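Catalase A (Saccharomyces cerevisiae, PDB 1A4E) probably breaks down hydrogen peroxide made by peroxisomal oxidases into water and oxygen, working as a heme-containing homotetramer. Local coordinates at residues 94-99 with 109-114; 56-61 with 101-106; 192-197 with 224-229. One frame throughout, in Å; residues are numbered along the deposited sequence.

Interaction 1. Residues 94-99 with 109-114; sequences FSTVGG and DPRGFA. With HEM (protoporphyrin IX containing Fe), chain I.
Ser95 and Gly112 form an antiparallel hydrogen-bonded pair where strands 87-95 and 112-119 of the catalase beta-barrel meet beside the heme. Gly112 N gives a bond of 2.8 Å to Ser95 O, and the return bond from Ser95 N to Gly112 O is longer, at 3.3 Å. At the adjoining non-hydrogen-bonded pair, Phe94 with Phe113, the edge of the Phe94 ring is turned to the face of Phe113. Atom CE1 of Phe94 sits over the centre of that ring, the two planes being 65° apart. Beyond the strands the chains part into a loop, and there the carboxylate of Asp109 gathers the backbone of residues 97 and 98. Around these contacts, Ser95 OG bonds to ND1 of the active-site residue His56, a link that probably helps to orient that imidazole. Phe94 also stacks on Tyr192, while CG2 of Thr96 lies over one face of the Arg111 guanidinium, whose NH2 is bonded to Val107 O. Gly112 CA approaches the heme methyl CMD to 3.7 Å. Asp109 OD2 takes Val97 N at 3.0 Å and Gly98 N at 3.1 Å, both from the same face of the carboxylate plane.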
loop_
_atom_site.group_PDB
_atom_site.type_symbol
_atom_site.label_atom_id
_atom_site.label_comp_id
_atom_site.label_asym_id
_atom_site.label_seq_id
_atom_site.Cartn_x
_atom_site.Cartn_y
_atom_site.Cartn_z
ATOM N N PHE B 94 -10.328 -7.930 23.168
ATOM C CA PHE B 94 -11.486 -7.194 23.647
ATOM C C PHE B 94 -11.420 -5.786 23.085
ATOM O O PHE B 94 -10.326 -5.270 22.890
ATOM C CB PHE B 94 -11.467 -7.090 25.137
ATOM C CG PHE B 94 -11.510 -8.405 25.882
ATOM C CD1 PHE B 94 -12.701 -9.135 25.934
ATOM C CD2 PHE B 94 -10.375 -8.847 26.553
ATOM C CE1 PHE B 94 -12.754 -10.315 26.675
ATOM C CE2 PHE B 94 -10.443 -10.029 27.290
ATOM C CZ PHE B 94 -11.627 -10.761 27.353
ATOM N N SER B 95 -12.538 -5.100 22.845
ATOM C CA SER B 95 -12.496 -3.778 22.236
ATOM C C SER B 95 -13.770 -2.972 22.394
ATOM O O SER B 95 -14.784 -3.484 22.852
ATOM C CB SER B 95 -12.215 -3.922 20.749
ATOM O OG SER B 95 -13.174 -4.784 20.167
ATOM N N THR B 96 -13.724 -1.681 22.058
ATOM C CA THR B 96 -14.940 -0.888 21.962
ATOM C C THR B 96 -15.360 -0.891 20.484
ATOM O O THR B 96 -14.782 -1.635 19.683
ATOM C CB THR B 96 -14.651 0.534 22.500
ATOM O OG1 THR B 96 -13.540 1.037 21.777
ATOM C CG2 THR B 96 -14.346 0.544 23.993
ATOM N N VAL B 97 -16.364 -0.125 20.045
ATOM C CA VAL B 97 -16.784 -0.177 18.643
ATOM C C VAL B 97 -16.545 1.109 17.856
ATOM O O VAL B 97 -15.816 1.080 16.860
ATOM C CB VAL B 97 -18.297 -0.557 18.550
ATOM C CG1 VAL B 97 -18.756 -0.675 17.106
ATOM C CG2 VAL B 97 -18.519 -1.915 19.173
ATOM N N GLY B 98 -17.117 2.252 18.259
ATOM C CA GLY B 98 -17.055 3.455 17.437
ATOM C C GLY B 98 -15.812 4.315 17.555
ATOM O O GLY B 98 -15.485 5.031 16.613
ATOM N N GLY B 99 -15.102 4.267 18.682
ATOM C CA GLY B 99 -13.966 5.150 18.923
ATOM C C GLY B 99 -12.703 4.812 18.153
ATOM O O GLY B 99 -12.471 3.659 17.786
ATOM N N ASP B 109 -20.596 1.798 24.769
ATOM C CA ASP B 109 -20.479 1.081 23.507
ATOM C C ASP B 109 -20.759 -0.388 23.765
ATOM O O ASP B 109 -20.713 -0.824 24.915
ATOM C CB ASP B 109 -19.064 1.182 22.916
ATOM C CG ASP B 109 -18.921 1.993 21.636
ATOM O OD1 ASP B 109 -19.913 2.398 21.028
ATOM O OD2 ASP B 109 -17.784 2.217 21.239
ATOM N N PRO B 110 -21.013 -1.223 22.753
ATOM C CA PRO B 110 -20.724 -2.644 22.841
ATOM C C PRO B 110 -19.220 -2.846 22.995
ATOM O O PRO B 110 -18.397 -1.981 22.666
ATOM C CB PRO B 110 -21.268 -3.240 21.552
ATOM C CG PRO B 110 -22.195 -2.178 20.999
ATOM C CD PRO B 110 -21.549 -0.875 21.439
ATOM N N ARG B 111 -18.882 -3.986 23.582
ATOM C CA ARG B 111 -17.508 -4.406 23.656
ATOM C C ARG B 111 -17.373 -5.627 22.759
ATOM O O ARG B 111 -18.259 -6.484 22.711
ATOM C CB ARG B 111 -17.083 -4.832 25.050
ATOM C CG ARG B 111 -17.113 -3.840 26.201
ATOM C CD ARG B 111 -16.238 -2.611 25.992
ATOM N NE ARG B 111 -17.141 -1.532 25.680
ATOM C CZ ARG B 111 -17.341 -0.490 26.481
ATOM N NH1 ARG B 111 -16.724 -0.291 27.642
ATOM N NH2 ARG B 111 -18.308 0.325 26.126
ATOM N N GLY B 112 -16.272 -5.700 22.006
ATOM C CA GLY B 112 -15.964 -6.880 21.228
ATOM C C GLY B 112 -15.305 -7.916 22.125
ATOM O O GLY B 112 -14.671 -7.594 23.130
ATOM N N PHE B 113 -15.462 -9.174 21.722
ATOM C CA PHE B 113 -14.952 -10.331 22.434
ATOM C C PHE B 113 -14.687 -11.345 21.321
ATOM O O PHE B 113 -15.500 -12.217 20.999
ATOM C CB PHE B 113 -16.031 -10.809 23.435
ATOM C CG PHE B 113 -15.615 -11.830 24.499
ATOM C CD1 PHE B 113 -14.621 -12.797 24.269
ATOM C CD2 PHE B 113 -16.265 -11.803 25.740
ATOM C CE1 PHE B 113 -14.290 -13.720 25.264
ATOM C CE2 PHE B 113 -15.932 -12.731 26.728
ATOM C CZ PHE B 113 -14.945 -13.687 26.491
ATOM N N ALA B 114 -13.513 -11.158 20.705
ATOM C CA ALA B 114 -13.057 -11.986 19.598
ATOM C C ALA B 114 -12.033 -13.002 20.064
ATOM O O ALA B 114 -11.037 -12.620 20.676
ATOM C CB ALA B 114 -12.424 -11.113 18.530
HETATM C CHA HEM I . -14.621 -5.939 13.667
HETATM C CHB HEM I . -17.383 -5.748 9.750
HETATM C CHC HEM I . -21.178 -6.978 12.395
HETATM C CHD HEM I . -18.212 -8.155 15.994
HETATM C C1A HEM I . -15.079 -5.621 12.401
HETATM C C2A HEM I . -14.214 -5.255 11.296
HETATM C C3A HEM I . -14.975 -5.287 10.175
HETATM C C4A HEM I . -16.309 -5.636 10.600
HETATM C CMA HEM I . -14.529 -5.084 8.735
HETATM C CAA HEM I . -12.724 -4.974 11.377
HETATM C CBA HEM I . -11.970 -6.189 10.884
HETATM C CGA HEM I . -10.464 -6.048 10.884
HETATM O O1A HEM I . -9.925 -5.064 10.381
HETATM O O2A HEM I . -9.825 -6.960 11.384
HETATM C C1B HEM I . -18.661 -6.097 10.127
HETATM C C2B HEM I . -19.791 -6.096 9.230
HETATM C C3B HEM I . -20.906 -6.343 9.996
HETATM C C4B HEM I . -20.407 -6.516 11.353
HETATM C CMB HEM I . -19.671 -5.834 7.732
HETATM C CAB HEM I . -22.258 -6.417 9.639
HETATM C CBB HEM I . -22.834 -6.511 8.289
HETATM C C1C HEM I . -20.701 -7.437 13.606
HETATM C C2C HEM I . -21.492 -8.202 14.542
HETATM C C3C HEM I . -20.645 -8.600 15.537
HETATM C C4C HEM I . -19.343 -8.057 15.200
HETATM C CMC HEM I . -22.974 -8.524 14.369
HETATM C CAC HEM I . -20.924 -9.410 16.628
HETATM C CBC HEM I . -21.424 -10.762 16.506
HETATM C C1D HEM I . -16.971 -7.632 15.683
HETATM C C2D HEM I . -15.811 -7.718 16.534
HETATM C C3D HEM I . -14.818 -7.070 15.888
HETATM C C4D HEM I . -15.357 -6.598 14.641
HETATM C CMD HEM I . -15.708 -8.420 17.881
HETATM C CAD HEM I . -13.412 -6.832 16.404
HETATM C CBD HEM I . -12.420 -7.918 16.055
HETATM C CGD HEM I . -11.069 -7.605 16.673
HETATM O O1D HEM I . -10.979 -7.515 17.889
HETATM O O2D HEM I . -10.097 -7.434 15.947
HETATM N NA HEM I . -16.363 -5.881 11.957
HETATM N NB HEM I . -19.037 -6.379 11.420
HETATM N NC HEM I . -19.377 -7.389 13.989
HETATM N ND HEM I . -16.683 -6.955 14.513
HETATM FE FE HEM I . -17.871 -6.611 12.988
HETATM O O HOH W 1 -15.690 4.090 21.506
#

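Interaction 2. Residues 56-61 with 101-106; sequences HAHGSG and KGSADT. With HEM (protoporphyrin IX containing Fe), chain I; AZI (azide ion), chain H.
His58 lays one face of its imidazole over the backbone carbonyl of Ser103, whose O stands 3.1 Å above the plane, over the ring centre. The angles there are too poor for a hydrogen bond; the polar links run from the two ring nitrogens. ND1 donates to Lys101 O at 2.8 Å, tilted 27° from the ring plane, and NE2 donates to Asp105 OD1, also at 2.8 Å and close to the plane. With CG anti to the backbone N (chi1 -172°), the ring reaches out into the curve of the 101-106 loop and is gripped at both nitrogens, which fixes its rotation. Donation by both would be consistent with a protonated ring. The carboxylate is turned 47° from the imidazole and is met from above its own plane. A water bridges Asp105 OD1 to Ser60 OG, and Asp105 OD2 is bonded to Gln245 N, which gives both carboxylate oxygens a further partner. Two residues earlier, one face of the His56 ring lies over the heme, its CD2 3.4 Å from C4D, while NE2 donates to N3 of the iron-bound azide at 2.9 Å. A histidine-carboxylate hydrogen bond thus ties the 101-106 loop to the chain just after the distal histidine of the catalase heme pocket.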
loop_
_atom_site.group_PDB
_atom_site.type_symbol
_atom_site.label_atom_id
_atom_site.label_comp_id
_atom_site.label_asym_id
_atom_site.label_seq_id
_atom_site.Cartn_x
_atom_site.Cartn_y
_atom_site.Cartn_z
ATOM N N HIS B 56 -14.058 -1.040 15.745
ATOM C CA HIS B 56 -13.358 -1.675 16.854
ATOM C C HIS B 56 -11.875 -1.355 16.820
ATOM O O HIS B 56 -11.023 -2.198 17.057
ATOM C CB HIS B 56 -13.543 -3.201 16.834
ATOM C CG HIS B 56 -14.920 -3.727 17.215
ATOM N ND1 HIS B 56 -15.284 -4.284 18.365
ATOM C CD2 HIS B 56 -16.007 -3.777 16.377
ATOM C CE1 HIS B 56 -16.527 -4.680 18.256
ATOM N NE2 HIS B 56 -16.949 -4.371 17.057
ATOM N N ALA B 57 -11.534 -0.103 16.518
ATOM C CA ALA B 57 -10.151 0.348 16.458
ATOM C C ALA B 57 -9.362 0.255 17.766
ATOM O O ALA B 57 -8.187 -0.105 17.782
ATOM C CB ALA B 57 -10.141 1.792 15.984
ATOM N N HIS B 58 -10.026 0.542 18.883
ATOM C CA HIS B 58 -9.405 0.545 20.193
ATOM C C HIS B 58 -9.666 -0.764 20.922
ATOM O O HIS B 58 -10.825 -1.151 21.069
ATOM C CB HIS B 58 -9.966 1.718 20.996
ATOM C CG HIS B 58 -9.223 1.901 22.298
ATOM N ND1 HIS B 58 -7.967 2.290 22.433
ATOM C CD2 HIS B 58 -9.727 1.662 23.546
ATOM C CE1 HIS B 58 -7.675 2.302 23.703
ATOM N NE2 HIS B 58 -8.740 1.924 24.360
ATOM N N GLY B 59 -8.614 -1.424 21.425
ATOM C CA GLY B 59 -8.772 -2.690 22.121
ATOM C C GLY B 59 -7.577 -3.128 22.962
ATOM O O GLY B 59 -6.576 -2.425 23.109
ATOM N N SER B 60 -7.720 -4.343 23.503
ATOM C CA SER B 60 -6.773 -4.997 24.401
ATOM C C SER B 60 -6.775 -6.494 24.136
ATOM O O SER B 60 -7.740 -7.023 23.595
ATOM C CB SER B 60 -7.176 -4.797 25.844
ATOM O OG SER B 60 -7.204 -3.433 26.222
ATOM N N GLY B 61 -5.749 -7.245 24.522
ATOM C CA GLY B 61 -5.770 -8.676 24.274
ATOM C C GLY B 61 -4.925 -9.478 25.239
ATOM O O GLY B 61 -4.143 -8.934 26.012
ATOM N N LYS B 101 -8.328 4.783 17.682
ATOM C CA LYS B 101 -7.314 4.107 18.469
ATOM C C LYS B 101 -6.961 4.816 19.768
ATOM O O LYS B 101 -6.699 4.144 20.766
ATOM C CB LYS B 101 -6.047 3.926 17.630
ATOM C CG LYS B 101 -5.303 2.705 18.154
ATOM C CD LYS B 101 -4.164 2.189 17.284
ATOM C CE LYS B 101 -2.825 2.864 17.548
ATOM N NZ LYS B 101 -2.403 2.687 18.931
ATOM N N GLY B 102 -6.974 6.143 19.858
ATOM C CA GLY B 102 -6.591 6.753 21.126
ATOM C C GLY B 102 -7.713 6.897 22.142
ATOM O O GLY B 102 -7.455 7.350 23.259
ATOM N N SER B 103 -8.952 6.520 21.786
ATOM C CA SER B 103 -10.101 6.743 22.645
ATOM C C SER B 103 -10.076 5.947 23.937
ATOM O O SER B 103 -9.310 4.995 24.081
ATOM C CB SER B 103 -11.361 6.431 21.856
ATOM O OG SER B 103 -11.404 5.076 21.438
ATOM N N ALA B 104 -10.920 6.383 24.879
ATOM C CA ALA B 104 -10.996 5.798 26.208
ATOM C C ALA B 104 -11.671 4.452 26.324
ATOM O O ALA B 104 -12.537 4.077 25.543
ATOM C CB ALA B 104 -11.727 6.725 27.146
ATOM N N ASP B 105 -11.256 3.721 27.349
ATOM C CA ASP B 105 -11.809 2.414 27.647
ATOM C C ASP B 105 -13.215 2.388 28.201
ATOM O O ASP B 105 -14.004 1.506 27.860
ATOM C CB ASP B 105 -10.917 1.690 28.640
ATOM C CG ASP B 105 -9.731 0.985 28.015
ATOM O OD1 ASP B 105 -9.694 0.811 26.800
ATOM O OD2 ASP B 105 -8.845 0.584 28.755
ATOM N N THR B 106 -13.512 3.347 29.082
ATOM C CA THR B 106 -14.799 3.381 29.754
ATOM C C THR B 106 -15.780 4.370 29.131
ATOM O O THR B 106 -16.153 5.384 29.722
ATOM C CB THR B 106 -14.556 3.682 31.277
ATOM O OG1 THR B 106 -13.887 4.931 31.380
ATOM C CG2 THR B 106 -13.739 2.589 31.960
HETATM C CHA HEM I . -14.621 -5.939 13.667
HETATM C CHB HEM I . -17.383 -5.748 9.750
HETATM C CHC HEM I . -21.178 -6.978 12.395
HETATM C CHD HEM I . -18.212 -8.155 15.994
HETATM C C1A HEM I . -15.079 -5.621 12.401
HETATM C C2A HEM I . -14.214 -5.255 11.296
HETATM C C3A HEM I . -14.975 -5.287 10.175
HETATM C C4A HEM I . -16.309 -5.636 10.600
HETATM C CMA HEM I . -14.529 -5.084 8.735
HETATM C CAA HEM I . -12.724 -4.974 11.377
HETATM C CBA HEM I . -11.970 -6.189 10.884
HETATM C CGA HEM I . -10.464 -6.048 10.884
HETATM O O1A HEM I . -9.925 -5.064 10.381
HETATM O O2A HEM I . -9.825 -6.960 11.384
HETATM C C1B HEM I . -18.661 -6.097 10.127
HETATM C C2B HEM I . -19.791 -6.096 9.230
HETATM C C3B HEM I . -20.906 -6.343 9.996
HETATM C C4B HEM I . -20.407 -6.516 11.353
HETATM C CMB HEM I . -19.671 -5.834 7.732
HETATM C CAB HEM I . -22.258 -6.417 9.639
HETATM C CBB HEM I . -22.834 -6.511 8.289
HETATM C C1C HEM I . -20.701 -7.437 13.606
HETATM C C2C HEM I . -21.492 -8.202 14.542
HETATM C C3C HEM I . -20.645 -8.600 15.537
HETATM C C4C HEM I . -19.343 -8.057 15.200
HETATM C CMC HEM I . -22.974 -8.524 14.369
HETATM C CAC HEM I . -20.924 -9.410 16.628
HETATM C CBC HEM I . -21.424 -10.762 16.506
HETATM C C1D HEM I . -16.971 -7.632 15.683
HETATM C C2D HEM I . -15.811 -7.718 16.534
HETATM C C3D HEM I . -14.818 -7.070 15.888
HETATM C C4D HEM I . -15.357 -6.598 14.641
HETATM C CMD HEM I . -15.708 -8.420 17.881
HETATM C CAD HEM I . -13.412 -6.832 16.404
HETATM C CBD HEM I . -12.420 -7.918 16.055
HETATM C CGD HEM I . -11.069 -7.605 16.673
HETATM O O1D HEM I . -10.979 -7.515 17.889
HETATM O O2D HEM I . -10.097 -7.434 15.947
HETATM N NA HEM I . -16.363 -5.881 11.957
HETATM N NB HEM I . -19.037 -6.379 11.420
HETATM N NC HEM I . -19.377 -7.389 13.989
HETATM N ND HEM I . -16.683 -6.955 14.513
HETATM FE FE HEM I . -17.871 -6.611 12.988
HETATM N N1 AZI H . -18.298 -4.659 13.611
HETATM N N2 AZI H . -18.990 -4.560 14.820
HETATM N N3 AZI H . -19.685 -4.461 16.027
HETATM O O HOH W 2 -8.974 -1.516 25.408
#

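Interaction 3. Residues 192-197 with 224-229; sequences YRSMHG and GIKNLT
Ser194 carries most of the first segment's side of this contact, meeting Gly224, Ile225 and Lys226 in turn. Its CA lies 3.4 Å from Gly224 O in a CA-H...O contact, and its CB packs on the CB of Lys226 at 3.8 Å. The hydroxyl is bonded to Asn191 OD1, and a water that donates to both Ser194 OG and Gly224 O spans the two chains. The carbonyl of Ser194 is approached by Ile225 CA and receives a weak but fairly straight bond from Lys226 N at 3.4 Å. Met195 starts its side chain away from residues 224-229 and packs on Arg111; Met195 CA still touches Ile225 CD1 at 3.7 Å. His196 follows with a CH-pi contact: Ile225 CD1 rests over the centre of the imidazole, 3.6 Å from the centroid and 12° off the ring normal. The two side chains cross at about a right angle, and CG1 of the isoleucine comes within 3.5 Å of NE2. On the ring's other nitrogen, His196 ND1 bonds to Thr221 N, a bond that helps to set the turn of the imidazole. Side-chain packing, CA-H...O contacts, a bridging water and one weak backbone bond thus join two loops of the catalase fold, one leading into strand 197-198 and the other, after strand 212-221, into helix 230-239, with Thr229 at its N-cap.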
loop_
_atom_site.group_PDB
_atom_site.type_symbol
_atom_site.label_atom_id
_atom_site.label_comp_id
_atom_site.label_asym_id
_atom_site.label_seq_id
_atom_site.Cartn_x
_atom_site.Cartn_y
_atom_site.Cartn_z
ATOM N N TYR B 192 -13.160 -5.765 31.255
ATOM C CA TYR B 192 -13.368 -6.871 30.326
ATOM C C TYR B 192 -13.602 -8.231 30.972
ATOM O O TYR B 192 -14.173 -9.136 30.359
ATOM C CB TYR B 192 -12.167 -6.974 29.384
ATOM C CG TYR B 192 -12.034 -5.792 28.433
ATOM C CD1 TYR B 192 -13.157 -5.334 27.737
ATOM C CD2 TYR B 192 -10.792 -5.168 28.255
ATOM C CE1 TYR B 192 -13.050 -4.254 26.869
ATOM C CE2 TYR B 192 -10.682 -4.082 27.386
ATOM C CZ TYR B 192 -11.814 -3.631 26.702
ATOM O OH TYR B 192 -11.729 -2.549 25.846
ATOM N N ARG B 193 -13.166 -8.368 32.226
ATOM C CA ARG B 193 -13.347 -9.595 32.991
ATOM C C ARG B 193 -14.752 -9.716 33.569
ATOM O O ARG B 193 -15.136 -10.763 34.077
ATOM C CB ARG B 193 -12.340 -9.622 34.124
ATOM C CG ARG B 193 -10.907 -9.624 33.622
ATOM C CD ARG B 193 -9.961 -8.970 34.608
ATOM N NE ARG B 193 -10.054 -9.564 35.924
ATOM C CZ ARG B 193 -10.261 -8.835 37.022
ATOM N NH1 ARG B 193 -10.390 -7.517 36.991
ATOM N NH2 ARG B 193 -10.376 -9.463 38.179
ATOM N N SER B 194 -15.543 -8.649 33.480
ATOM C CA SER B 194 -16.858 -8.604 34.086
ATOM C C SER B 194 -17.995 -8.493 33.079
ATOM O O SER B 194 -19.010 -7.852 33.356
ATOM C CB SER B 194 -16.882 -7.426 35.049
ATOM O OG SER B 194 -15.912 -7.551 36.078
ATOM N N MET B 195 -17.830 -9.109 31.897
ATOM C CA MET B 195 -18.850 -9.087 30.850
ATOM C C MET B 195 -18.953 -10.423 30.134
ATOM O O MET B 195 -18.051 -11.259 30.205
ATOM C CB MET B 195 -18.551 -8.002 29.802
ATOM C CG MET B 195 -17.164 -8.087 29.182
ATOM S SD MET B 195 -16.888 -6.924 27.823
ATOM C CE MET B 195 -16.130 -8.059 26.697
ATOM N N HIS B 196 -20.082 -10.639 29.462
ATOM C CA HIS B 196 -20.305 -11.866 28.710
ATOM C C HIS B 196 -19.957 -11.685 27.242
ATOM O O HIS B 196 -19.811 -10.565 26.773
ATOM C CB HIS B 196 -21.770 -12.294 28.788
ATOM C CG HIS B 196 -22.270 -12.583 30.187
ATOM N ND1 HIS B 196 -21.609 -13.186 31.163
ATOM C CD2 HIS B 196 -23.516 -12.266 30.668
ATOM C CE1 HIS B 196 -22.391 -13.255 32.213
ATOM N NE2 HIS B 196 -23.536 -12.696 31.902
ATOM N N GLY B 197 -19.814 -12.791 26.513
ATOM C CA GLY B 197 -19.652 -12.800 25.070
ATOM C C GLY B 197 -20.831 -13.585 24.502
ATOM O O GLY B 197 -21.375 -14.448 25.186
ATOM N N GLY B 224 -18.476 -12.610 37.256
ATOM C CA GLY B 224 -19.752 -11.951 37.476
ATOM C C GLY B 224 -19.850 -10.617 36.748
ATOM O O GLY B 224 -18.841 -9.950 36.507
ATOM N N ILE B 225 -21.087 -10.245 36.382
ATOM C CA ILE B 225 -21.353 -8.973 35.738
ATOM C C ILE B 225 -21.188 -7.842 36.744
ATOM O O ILE B 225 -21.750 -7.838 37.841
ATOM C CB ILE B 225 -22.788 -8.985 35.149
ATOM C CG1 ILE B 225 -22.871 -9.982 34.001
ATOM C CG2 ILE B 225 -23.172 -7.588 34.654
ATOM C CD1 ILE B 225 -22.013 -9.627 32.772
ATOM N N LYS B 226 -20.362 -6.879 36.346
ATOM C CA LYS B 226 -20.095 -5.707 37.152
ATOM C C LYS B 226 -20.007 -4.567 36.152
ATOM O O LYS B 226 -19.362 -4.671 35.108
ATOM C CB LYS B 226 -18.784 -5.899 37.912
ATOM C CG LYS B 226 -18.519 -4.813 38.942
ATOM C CD LYS B 226 -17.107 -4.966 39.484
ATOM C CE LYS B 226 -16.597 -3.598 39.944
ATOM N NZ LYS B 226 -15.141 -3.580 39.991
ATOM N N ASN B 227 -20.733 -3.491 36.471
ATOM C CA ASN B 227 -20.860 -2.320 35.620
ATOM C C ASN B 227 -20.559 -1.020 36.352
ATOM O O ASN B 227 -20.489 -0.930 37.580
ATOM C CB ASN B 227 -22.276 -2.191 35.062
ATOM C CG ASN B 227 -22.766 -3.377 34.259
ATOM O OD1 ASN B 227 -22.097 -3.863 33.350
ATOM N ND2 ASN B 227 -23.964 -3.854 34.573
ATOM N N LEU B 228 -20.371 -0.001 35.518
ATOM C CA LEU B 228 -20.178 1.355 35.972
ATOM C C LEU B 228 -21.426 2.158 35.620
ATOM O O LEU B 228 -22.226 1.787 34.748
ATOM C CB LEU B 228 -18.979 2.001 35.277
ATOM C CG LEU B 228 -17.592 1.393 35.422
ATOM C CD1 LEU B 228 -16.624 2.176 34.559
ATOM C CD2 LEU B 228 -17.156 1.398 36.879
ATOM N N THR B 229 -21.611 3.258 36.362
ATOM C CA THR B 229 -22.644 4.224 36.008
ATOM C C THR B 229 -21.984 5.172 35.017
ATOM O O THR B 229 -20.751 5.253 34.972
ATOM C CB THR B 229 -23.150 5.005 37.251
ATOM O OG1 THR B 229 -22.053 5.675 37.856
ATOM C CG2 THR B 229 -23.819 4.073 38.248
HETATM O O HOH W 3 -16.696 -8.863 38.546
#

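Overall arrangement
Interaction 1 is the most central of the three, with interaction 2 about 8 Å and interaction 3 about 13 Å from it, centre to centre. The segments of interactions 1 and 2 alternate along the chain; neighbouring strands 59-68 and 87-95 of one antiparallel sheet join them, through Phe94 N and Ser60 O among others. Interaction 3 comes later in the sequence, its centre about 16 Å from that of interaction 2. It reaches interaction 1 by packing of Met195 on Arg111 and of Gly197 on Phe113, and interaction 2 by Tyr192 against Ser60 and Leu228 against Thr106. Strand pairing and loop packing therefore connect the distal heme pocket with more exposed loops, all within the catalase fold.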